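Local coordinates for protein acetate kinase (Entamoeba histolytica, PDB 4H0O) that probably phosphorylates acetate to acetyl phosphate, or runs the reverse reaction, as a magnesium-dependent kinase of the acetokinase family within the ASKHA superfamily, at residues L275-M285 against K298-Y309; G337-K345 against L358-K369. All blocks are in the same frame, centred on the assembly; numbering follows the deposited sequence.

Contact 1 (L275-M285 against K298-Y309); sequences LLGVSELSSDM and KAKTCQLAFDVY
The Tyr309 ring carries the methyl of Met285 on one face: CE stands 3.9 Å from the ring centroid, 24° off the normal, a CH-pi contact displaced toward the CD1 rim. Leu275 CD2 reaches the same residue obliquely, 3.9 Å from Tyr309 CB. The Phe306 ring meets the same methionine differently, at its edge and near its plane, with Met285 SD 3.7 Å from Phe306 CD1, a Met-aromatic contact. Bends at chi2 and chi3 curl the Met285 chain so that sulfur and methyl serve two rings one helical turn apart.

Farther along, the helices come close over small side chains. Ala305 CB lies 3.8 Å from Ser279 CB, and Val278 CG1 presses on the Ala305 backbone and on Leu304 CG. This agrees with the 8.0 Å approach of the axes of 275-279 and 299-309, whose directions differ by 138°. Ser279 CA also makes a CH...O contact with Thr301 O, 3.4 Å away. Ser279 OG gives its proton to Leu275 O and accepts from Leu281 N, forming an ST turn where the helix ends and Glu280 takes positive phi. Beyond that turn, Leu281 CD2 packs 3.6 Å from Cys302 SG, while Lys298 CD crosses at a slant against Leu281 CD1. Loop 280-284 leads into Asp284 and Met285, predicted ATP-binding residues, so the Met285 packing borders the probable nucleotide site.

Helix 285-293 packs against Cys302 through Ile288 and Ile292, helix 341-350 meets Phe306 through Val343 and Ala346, and Gln172 and Gln175 of the second subunit lie against Glu280 and Leu304.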
loop_
_atom_site.group_PDB
_atom_site.type_symbol
_atom_site.label_atom_id
_atom_site.label_comp_id
_atom_site.label_asym_id
_atom_site.label_seq_id
_atom_site.Cartn_x
_atom_site.Cartn_y
_atom_site.Cartn_z
ATOM N N LEU B 275 -11.018 -4.397 10.852
ATOM C CA LEU B 275 -11.091 -4.686 12.280
ATOM C C LEU B 275 -12.083 -5.810 12.586
ATOM O O LEU B 275 -11.805 -6.685 13.406
ATOM C CB LEU B 275 -11.462 -3.423 13.056
ATOM C CG LEU B 275 -10.413 -2.311 13.080
ATOM C CD1 LEU B 275 -10.974 -1.044 13.713
ATOM C CD2 LEU B 275 -9.169 -2.766 13.826
ATOM N N LEU B 276 -13.234 -5.786 11.920
ATOM C CA LEU B 276 -14.265 -6.797 12.138
ATOM C C LEU B 276 -13.779 -8.189 11.748
ATOM O O LEU B 276 -13.932 -9.146 12.510
ATOM C CB LEU B 276 -15.536 -6.449 11.355
ATOM C CG LEU B 276 -16.695 -7.446 11.432
ATOM C CD1 LEU B 276 -17.136 -7.648 12.872
ATOM C CD2 LEU B 276 -17.869 -6.984 10.577
ATOM N N GLY B 277 -13.178 -8.292 10.566
ATOM C CA GLY B 277 -12.752 -9.574 10.033
ATOM C C GLY B 277 -11.610 -10.254 10.768
ATOM O O GLY B 277 -11.565 -11.485 10.839
ATOM N N VAL B 278 -10.678 -9.470 11.303
ATOM C CA VAL B 278 -9.518 -10.038 11.989
ATOM C C VAL B 278 -9.800 -10.328 13.464
ATOM O O VAL B 278 -9.430 -11.384 13.977
ATOM C CB VAL B 278 -8.287 -9.122 11.880
ATOM C CG1 VAL B 278 -7.072 -9.782 12.520
ATOM C CG2 VAL B 278 -8.001 -8.795 10.426
ATOM N N SER B 279 -10.447 -9.384 14.143
ATOM C CA SER B 279 -10.776 -9.549 15.558
ATOM C C SER B 279 -11.814 -10.646 15.765
ATOM O O SER B 279 -11.813 -11.316 16.799
ATOM C CB SER B 279 -11.304 -8.242 16.153
ATOM O OG SER B 279 -12.627 -7.975 15.715
ATOM N N GLU B 280 -12.697 -10.810 14.778
ATOM C CA GLU B 280 -13.811 -11.758 14.850
ATOM C C GLU B 280 -14.740 -11.431 16.016
ATOM O O GLU B 280 -15.425 -12.311 16.537
ATOM C CB GLU B 280 -13.306 -13.204 14.952
ATOM C CG GLU B 280 -12.468 -13.662 13.765
ATOM C CD GLU B 280 -11.912 -15.066 13.945
ATOM O OE1 GLU B 280 -12.103 -15.651 15.033
ATOM O OE2 GLU B 280 -11.283 -15.584 12.996
ATOM N N LEU B 281 -14.765 -10.159 16.412
ATOM C CA LEU B 281 -15.549 -9.712 17.560
ATOM C C LEU B 281 -16.432 -8.515 17.223
ATOM O O LEU B 281 -17.660 -8.612 17.237
ATOM C CB LEU B 281 -14.627 -9.340 18.722
ATOM C CG LEU B 281 -15.323 -8.763 19.957
ATOM C CD1 LEU B 281 -15.847 -9.873 20.850
ATOM C CD2 LEU B 281 -14.398 -7.838 20.734
ATOM N N SER B 282 -15.797 -7.385 16.927
ATOM C CA SER B 282 -16.510 -6.135 16.678
ATOM C C SER B 282 -15.828 -5.317 15.584
ATOM O O SER B 282 -14.651 -5.530 15.277
ATOM C CB SER B 282 -16.585 -5.305 17.967
ATOM O OG SER B 282 -17.282 -4.087 17.768
ATOM N N SER B 283 -16.574 -4.381 15.002
ATOM C CA SER B 283 -16.013 -3.434 14.046
ATOM C C SER B 283 -15.523 -2.191 14.780
ATOM O O SER B 283 -14.866 -1.330 14.192
ATOM C CB SER B 283 -17.057 -3.040 13.000
ATOM O OG SER B 283 -18.114 -2.294 13.581
ATOM N N ASP B 284 -15.849 -2.104 16.068
ATOM C CA ASP B 284 -15.489 -0.948 16.885
ATOM C C ASP B 284 -14.184 -1.202 17.644
ATOM O O ASP B 284 -14.057 -2.194 18.367
ATOM C CB ASP B 284 -16.629 -0.625 17.860
ATOM C CG ASP B 284 -16.543 0.783 18.424
ATOM O OD1 ASP B 284 -15.449 1.196 18.867
ATOM O OD2 ASP B 284 -17.580 1.483 18.425
ATOM N N MET B 285 -13.216 -0.301 17.473
ATOM C CA MET B 285 -11.895 -0.446 18.084
ATOM C C MET B 285 -11.953 -0.513 19.613
ATOM O O MET B 285 -11.153 -1.213 20.242
ATOM C CB MET B 285 -10.973 0.700 17.643
ATOM C CG MET B 285 -9.582 0.672 18.279
ATOM S SD MET B 285 -8.636 -0.826 17.907
ATOM C CE MET B 285 -7.830 -0.339 16.383
ATOM N N LYS B 298 -11.834 -13.788 22.888
ATOM C CA LYS B 298 -11.288 -13.422 21.581
ATOM C C LYS B 298 -10.111 -12.448 21.674
ATOM O O LYS B 298 -9.873 -11.655 20.762
ATOM C CB LYS B 298 -12.393 -12.843 20.693
ATOM C CG LYS B 298 -13.497 -13.839 20.370
ATOM C CD LYS B 298 -14.575 -13.231 19.494
ATOM C CE LYS B 298 -15.541 -14.303 19.020
ATOM N NZ LYS B 298 -14.813 -15.436 18.386
ATOM N N ALA B 299 -9.372 -12.523 22.778
ATOM C CA ALA B 299 -8.258 -11.612 23.030
ATOM C C ALA B 299 -7.133 -11.714 21.988
ATOM O O ALA B 299 -6.641 -10.690 21.504
ATOM C CB ALA B 299 -7.712 -11.818 24.433
ATOM N N LYS B 300 -6.727 -12.939 21.654
ATOM C CA LYS B 300 -5.669 -13.168 20.662
ATOM C C LYS B 300 -5.967 -12.514 19.312
ATOM O O LYS B 300 -5.104 -11.861 18.723
ATOM C CB LYS B 300 -5.425 -14.671 20.461
ATOM C CG LYS B 300 -4.634 -15.362 21.572
ATOM C CD LYS B 300 -4.170 -16.756 21.131
ATOM C CE LYS B 300 -3.324 -17.448 22.198
ATOM N NZ LYS B 300 -4.102 -17.797 23.420
ATOM N N THR B 301 -7.192 -12.700 18.829
ATOM C CA THR B 301 -7.606 -12.156 17.539
ATOM C C THR B 301 -7.811 -10.644 17.586
ATOM O O THR B 301 -7.567 -9.945 16.599
ATOM C CB THR B 301 -8.878 -12.845 17.003
ATOM O OG1 THR B 301 -9.799 -13.051 18.078
ATOM C CG2 THR B 301 -8.525 -14.185 16.377
ATOM N N CYS B 302 -8.272 -10.144 18.727
ATOM C CA CYS B 302 -8.408 -8.706 18.923
ATOM C C CYS B 302 -7.038 -8.038 19.001
ATOM O O CYS B 302 -6.849 -6.926 18.510
ATOM C CB CYS B 302 -9.227 -8.403 20.178
ATOM S SG CYS B 302 -10.998 -8.729 19.999
ATOM N N GLN B 303 -6.080 -8.726 19.611
ATOM C CA GLN B 303 -4.713 -8.226 19.686
ATOM C C GLN B 303 -4.091 -8.203 18.291
ATOM O O GLN B 303 -3.347 -7.283 17.944
ATOM C CB GLN B 303 -3.874 -9.093 20.626
ATOM C CG GLN B 303 -2.463 -8.575 20.864
ATOM C CD GLN B 303 -2.439 -7.272 21.643
ATOM O OE1 GLN B 303 -2.910 -7.205 22.779
ATOM N NE2 GLN B 303 -1.891 -6.225 21.032
ATOM N N LEU B 304 -4.406 -9.219 17.491
ATOM C CA LEU B 304 -3.904 -9.295 16.124
ATOM C C LEU B 304 -4.494 -8.173 15.274
ATOM O O LEU B 304 -3.785 -7.518 14.511
ATOM C CB LEU B 304 -4.232 -10.655 15.503
ATOM C CG LEU B 304 -3.810 -10.826 14.040
ATOM C CD1 LEU B 304 -2.300 -10.681 13.893
ATOM C CD2 LEU B 304 -4.283 -12.160 13.466
ATOM N N ALA B 305 -5.796 -7.952 15.422
ATOM C CA ALA B 305 -6.481 -6.902 14.683
ATOM C C ALA B 305 -5.885 -5.530 14.987
ATOM O O ALA B 305 -5.684 -4.724 14.080
ATOM C CB ALA B 305 -7.969 -6.921 14.985
ATOM N N PHE B 306 -5.599 -5.269 16.262
ATOM C CA PHE B 306 -4.988 -4.004 16.658
ATOM C C PHE B 306 -3.585 -3.861 16.066
ATOM O O PHE B 306 -3.227 -2.795 15.561
ATOM C CB PHE B 306 -4.939 -3.865 18.184
ATOM C CG PHE B 306 -4.314 -2.575 18.658
ATOM C CD1 PHE B 306 -5.033 -1.387 18.634
ATOM C CD2 PHE B 306 -3.010 -2.555 19.138
ATOM C CE1 PHE B 306 -4.460 -0.200 19.074
ATOM C CE2 PHE B 306 -2.431 -1.371 19.579
ATOM C CZ PHE B 306 -3.158 -0.193 19.549
ATOM N N ASP B 307 -2.802 -4.936 16.126
ATOM C CA ASP B 307 -1.433 -4.923 15.609
ATOM C C ASP B 307 -1.392 -4.680 14.099
ATOM O O ASP B 307 -0.582 -3.887 13.610
ATOM C CB ASP B 307 -0.711 -6.233 15.948
ATOM C CG ASP B 307 -0.402 -6.371 17.434
ATOM O OD1 ASP B 307 -0.570 -5.384 18.182
ATOM O OD2 ASP B 307 0.023 -7.472 17.850
ATOM N N VAL B 308 -2.263 -5.372 13.369
ATOM C CA VAL B 308 -2.356 -5.219 11.919
ATOM C C VAL B 308 -2.818 -3.810 11.553
ATOM O O VAL B 308 -2.290 -3.193 10.628
ATOM C CB VAL B 308 -3.317 -6.261 11.303
ATOM C CG1 VAL B 308 -3.583 -5.956 9.833
ATOM C CG2 VAL B 308 -2.753 -7.665 11.465
ATOM N N TYR B 309 -3.802 -3.306 12.295
ATOM C CA TYR B 309 -4.328 -1.958 12.084
ATOM C C TYR B 309 -3.249 -0.892 12.290
ATOM O O TYR B 309 -3.114 0.027 11.480
ATOM C CB TYR B 309 -5.513 -1.696 13.022
ATOM C CG TYR B 309 -6.041 -0.273 13.004
ATOM C CD1 TYR B 309 -5.539 0.690 13.875
ATOM C CD2 TYR B 309 -7.053 0.102 12.129
ATOM C CE1 TYR B 309 -6.021 1.990 13.864
ATOM C CE2 TYR B 309 -7.544 1.400 12.113
ATOM C CZ TYR B 309 -7.024 2.337 12.982
ATOM O OH TYR B 309 -7.507 3.625 12.968
#

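Contact 2 (G337-K345 against L358-K369); sequences GLEVWQVRK and LDDSLNEKSMGK
Arg344 leaves its helix with CG anti to the carbonyl carbon (chi1 -62°) and bends at chi3, turning its guanidinium edge to Asn363, whose CG is anti to the backbone N. Arg344 NE donates a short, fairly straight bond to Asn363 OD1 (2.7 Å, 165°). The guanidinium and amide planes nonetheless stand 80° apart. Arg344 NH2 reaches Asn363 O at 2.9 Å, in that carbonyl plane, and Ser366 O at 3.2 Å; NH1 turns back to Gly337 O and Leu338 O. One buried cation thus gathers four backbone carbonyls and an amide oxygen, which fixes its rotation. The other end of the Asn363 amide is held too, ND2 donating to Trp341 O at 3.2 Å from above the carbonyl plane.

The indole of Trp341 is sandwiched: Glu364 CG sits over its six-membered ring, 3.5 Å from the centroid, and Gln342 CD covers the opposite face. Met367 CE meets Glu339 CB at 3.6 Å, and Gly368, with positive phi, passes close to Leu338 CB.

By bonding main-chain carbonyls, this arginine ties the loop after 360-365 to helix 334-339, with roughly antiparallel helical segments 341-345 and 360-365 beside strand 382-385 of the ribonuclease H-like fold.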
loop_
_atom_site.group_PDB
_atom_site.type_symbol
_atom_site.label_atom_id
_atom_site.label_comp_id
_atom_site.label_asym_id
_atom_site.label_seq_id
_atom_site.Cartn_x
_atom_site.Cartn_y
_atom_site.Cartn_z
ATOM N N GLY B 337 -9.609 8.829 16.222
ATOM C CA GLY B 337 -8.438 9.674 16.383
ATOM C C GLY B 337 -8.537 10.579 17.598
ATOM O O GLY B 337 -7.529 10.889 18.236
ATOM N N LEU B 338 -9.760 10.992 17.924
ATOM C CA LEU B 338 -9.990 11.947 19.003
ATOM C C LEU B 338 -10.178 11.271 20.358
ATOM O O LEU B 338 -9.754 11.804 21.384
ATOM C CB LEU B 338 -11.220 12.804 18.689
ATOM C CG LEU B 338 -11.205 13.585 17.376
ATOM C CD1 LEU B 338 -12.577 14.171 17.085
ATOM C CD2 LEU B 338 -10.151 14.687 17.404
ATOM N N GLU B 339 -10.798 10.092 20.354
ATOM C CA GLU B 339 -11.301 9.488 21.590
ATOM C C GLU B 339 -10.689 8.129 21.948
ATOM O O GLU B 339 -11.210 7.426 22.813
ATOM C CB GLU B 339 -12.812 9.249 21.472
ATOM C CG GLU B 339 -13.603 10.480 21.035
ATOM C CD GLU B 339 -15.100 10.226 20.955
ATOM O OE1 GLU B 339 -15.533 9.085 21.227
ATOM O OE2 GLU B 339 -15.846 11.172 20.622
ATOM N N VAL B 340 -9.594 7.759 21.287
ATOM C CA VAL B 340 -8.933 6.478 21.543
ATOM C C VAL B 340 -7.428 6.720 21.683
ATOM O O VAL B 340 -6.693 6.681 20.695
ATOM C CB VAL B 340 -9.175 5.398 20.471
ATOM C CG1 VAL B 340 -8.528 4.083 20.878
ATOM C CG2 VAL B 340 -10.664 5.204 20.246
ATOM N N TRP B 341 -6.972 6.955 22.913
ATOM C CA TRP B 341 -5.576 7.327 23.152
ATOM C C TRP B 341 -4.573 6.202 22.882
ATOM O O TRP B 341 -3.404 6.469 22.596
ATOM C CB TRP B 341 -5.390 7.870 24.575
ATOM C CG TRP B 341 -5.596 6.852 25.649
ATOM C CD1 TRP B 341 -6.756 6.592 26.318
ATOM C CD2 TRP B 341 -4.611 5.963 26.189
ATOM N NE1 TRP B 341 -6.556 5.593 27.238
ATOM C CE2 TRP B 341 -5.246 5.188 27.180
ATOM C CE3 TRP B 341 -3.252 5.745 25.931
ATOM C CZ2 TRP B 341 -4.573 4.211 27.914
ATOM C CZ3 TRP B 341 -2.583 4.774 26.659
ATOM C CH2 TRP B 341 -3.244 4.019 27.640
ATOM N N GLN B 342 -5.022 4.953 22.985
ATOM C CA GLN B 342 -4.145 3.808 22.756
ATOM C C GLN B 342 -3.628 3.762 21.318
ATOM O O GLN B 342 -2.488 3.361 21.076
ATOM C CB GLN B 342 -4.852 2.491 23.100
ATOM C CG GLN B 342 -5.133 2.277 24.586
ATOM C CD GLN B 342 -6.489 2.807 25.007
ATOM O OE1 GLN B 342 -7.083 3.638 24.319
ATOM N NE2 GLN B 342 -6.990 2.322 26.139
ATOM N N VAL B 343 -4.470 4.165 20.368
ATOM C CA VAL B 343 -4.074 4.211 18.962
ATOM C C VAL B 343 -2.993 5.264 18.734
ATOM O O VAL B 343 -1.984 4.996 18.076
ATOM C CB VAL B 343 -5.285 4.473 18.034
ATOM C CG1 VAL B 343 -4.832 4.943 16.660
ATOM C CG2 VAL B 343 -6.135 3.216 17.907
ATOM N N ARG B 344 -3.204 6.453 19.293
ATOM C CA ARG B 344 -2.244 7.548 19.169
ATOM C C ARG B 344 -0.908 7.178 19.804
ATOM O O ARG B 344 0.154 7.460 19.247
ATOM C CB ARG B 344 -2.793 8.827 19.813
ATOM C CG ARG B 344 -4.080 9.362 19.179
ATOM C CD ARG B 344 -4.454 10.724 19.757
ATOM N NE ARG B 344 -4.732 10.667 21.191
ATOM C CZ ARG B 344 -5.933 10.856 21.729
ATOM N NH1 ARG B 344 -6.973 11.128 20.954
ATOM N NH2 ARG B 344 -6.094 10.782 23.045
ATOM N N LYS B 345 -0.969 6.544 20.971
ATOM C CA LYS B 345 0.236 6.115 21.673
ATOM C C LYS B 345 0.987 5.069 20.856
ATOM O O LYS B 345 2.206 5.147 20.702
ATOM C CB LYS B 345 -0.117 5.562 23.057
ATOM C CG LYS B 345 1.082 5.128 23.892
ATOM C CD LYS B 345 2.182 6.182 23.878
ATOM C CE LYS B 345 3.163 5.984 25.026
ATOM N NZ LYS B 345 3.445 4.550 25.289
ATOM N N LEU B 358 6.031 12.401 23.300
ATOM C CA LEU B 358 4.622 12.515 23.655
ATOM C C LEU B 358 4.418 12.740 25.154
ATOM O O LEU B 358 5.003 12.035 25.980
ATOM C CB LEU B 358 3.869 11.258 23.205
ATOM C CG LEU B 358 2.368 11.396 22.941
ATOM C CD1 LEU B 358 2.118 12.299 21.744
ATOM C CD2 LEU B 358 1.728 10.041 22.720
ATOM N N ASP B 359 3.600 13.729 25.505
ATOM C CA ASP B 359 3.181 13.892 26.891
ATOM C C ASP B 359 2.101 12.848 27.157
ATOM O O ASP B 359 0.939 13.030 26.778
ATOM C CB ASP B 359 2.651 15.306 27.147
ATOM C CG ASP B 359 2.556 15.642 28.632
ATOM O OD1 ASP B 359 2.314 14.724 29.447
ATOM O OD2 ASP B 359 2.723 16.830 28.985
ATOM N N ASP B 360 2.496 11.749 27.794
ATOM C CA ASP B 360 1.610 10.604 27.989
ATOM C C ASP B 360 0.418 10.899 28.900
ATOM O O ASP B 360 -0.625 10.251 28.792
ATOM C CB ASP B 360 2.397 9.392 28.503
ATOM C CG ASP B 360 3.269 8.769 27.431
ATOM O OD1 ASP B 360 2.871 8.815 26.248
ATOM O OD2 ASP B 360 4.348 8.237 27.764
ATOM N N SER B 361 0.568 11.878 29.786
ATOM C CA SER B 361 -0.515 12.245 30.693
ATOM C C SER B 361 -1.597 13.039 29.960
ATOM O O SER B 361 -2.788 12.838 30.198
ATOM C CB SER B 361 0.021 13.039 31.885
ATOM O OG SER B 361 -0.957 13.145 32.903
ATOM N N LEU B 362 -1.178 13.934 29.069
ATOM C CA LEU B 362 -2.121 14.696 28.250
ATOM C C LEU B 362 -2.859 13.774 27.283
ATOM O O LEU B 362 -4.066 13.913 27.071
ATOM C CB LEU B 362 -1.406 15.801 27.466
ATOM C CG LEU B 362 -0.888 17.023 28.231
ATOM C CD1 LEU B 362 -0.381 18.089 27.272
ATOM C CD2 LEU B 362 -1.970 17.594 29.126
ATOM N N ASN B 363 -2.130 12.827 26.701
ATOM C CA ASN B 363 -2.709 11.917 25.719
ATOM C C ASN B 363 -3.791 11.014 26.301
ATOM O O ASN B 363 -4.827 10.795 25.671
ATOM C CB ASN B 363 -1.621 11.070 25.057
ATOM C CG ASN B 363 -2.180 10.116 24.021
ATOM O OD1 ASN B 363 -2.779 10.540 23.031
ATOM N ND2 ASN B 363 -1.983 8.819 24.239
ATOM N N GLU B 364 -3.550 10.496 27.505
ATOM C CA GLU B 364 -4.487 9.570 28.142
ATOM C C GLU B 364 -5.782 10.245 28.593
ATOM O O GLU B 364 -6.770 9.569 28.876
ATOM C CB GLU B 364 -3.820 8.851 29.322
ATOM C CG GLU B 364 -2.882 7.718 28.910
ATOM C CD GLU B 364 -2.041 7.188 30.061
ATOM O OE1 GLU B 364 -2.523 7.193 31.214
ATOM O OE2 GLU B 364 -0.890 6.768 29.808
ATOM N N LYS B 365 -5.781 11.575 28.649
ATOM C CA LYS B 365 -6.940 12.319 29.142
ATOM C C LYS B 365 -7.664 13.112 28.055
ATOM O O LYS B 365 -8.767 13.615 28.275
ATOM C CB LYS B 365 -6.525 13.245 30.291
ATOM C CG LYS B 365 -5.986 12.499 31.503
ATOM C CD LYS B 365 -5.292 13.425 32.491
ATOM C CE LYS B 365 -4.720 12.630 33.655
ATOM N NZ LYS B 365 -3.983 11.426 33.177
ATOM N N SER B 366 -7.050 13.219 26.881
ATOM C CA SER B 366 -7.642 13.988 25.789
ATOM C C SER B 366 -8.734 13.213 25.050
ATOM O O SER B 366 -8.542 12.059 24.655
ATOM C CB SER B 366 -6.562 14.446 24.806
ATOM O OG SER B 366 -7.114 15.262 23.791
ATOM N N MET B 367 -9.884 13.852 24.874
ATOM C CA MET B 367 -10.966 13.269 24.092
ATOM C C MET B 367 -11.196 14.096 22.831
ATOM O O MET B 367 -12.187 13.905 22.122
ATOM C CB MET B 367 -12.248 13.168 24.920
ATOM C CG MET B 367 -12.184 12.135 26.033
ATOM S SD MET B 367 -12.087 10.431 25.435
ATOM C CE MET B 367 -13.768 10.191 24.856
ATOM N N GLY B 368 -10.273 15.013 22.560
ATOM C CA GLY B 368 -10.302 15.788 21.333
ATOM C C GLY B 368 -11.505 16.698 21.188
ATOM O O GLY B 368 -11.957 16.961 20.072
ATOM N N LYS B 369 -12.023 17.186 22.311
ATOM C CA LYS B 369 -13.122 18.144 22.277
ATOM C C LYS B 369 -12.649 19.482 21.722
ATOM O O LYS B 369 -13.453 20.302 21.275
ATOM C CB LYS B 369 -13.744 18.320 23.663
ATOM C CG LYS B 369 -14.573 17.125 24.110
ATOM C CD LYS B 369 -15.487 16.664 22.983
ATOM C CE LYS B 369 -16.227 15.381 23.331
ATOM N NZ LYS B 369 -16.946 14.832 22.143
#

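In the fold
Contacts 1 and 2 follow one another along the chain, with centres about 20 Å apart, and meet through helix 341-350. Val343 CG2 makes most of the touches, lying 4.0 Å from Phe306 CE1 and 4.2 Å from both Met285 CE and Tyr309 CE1; Phe306 CZ also comes within 3.9 Å of Gln342 O. Both border the predicted nucleotide site. Contact 1 contains Asp284 and Met285, and Asp284 forms a salt bridge with Arg286, the third predicted ATP-binding residue. From contact 2, the Glu339 side chain comes within about 4 Å of that of Arg286. The predicted transition-state stabilizer Arg244 is farther, about 9 Å between its side chain and that of Leu275.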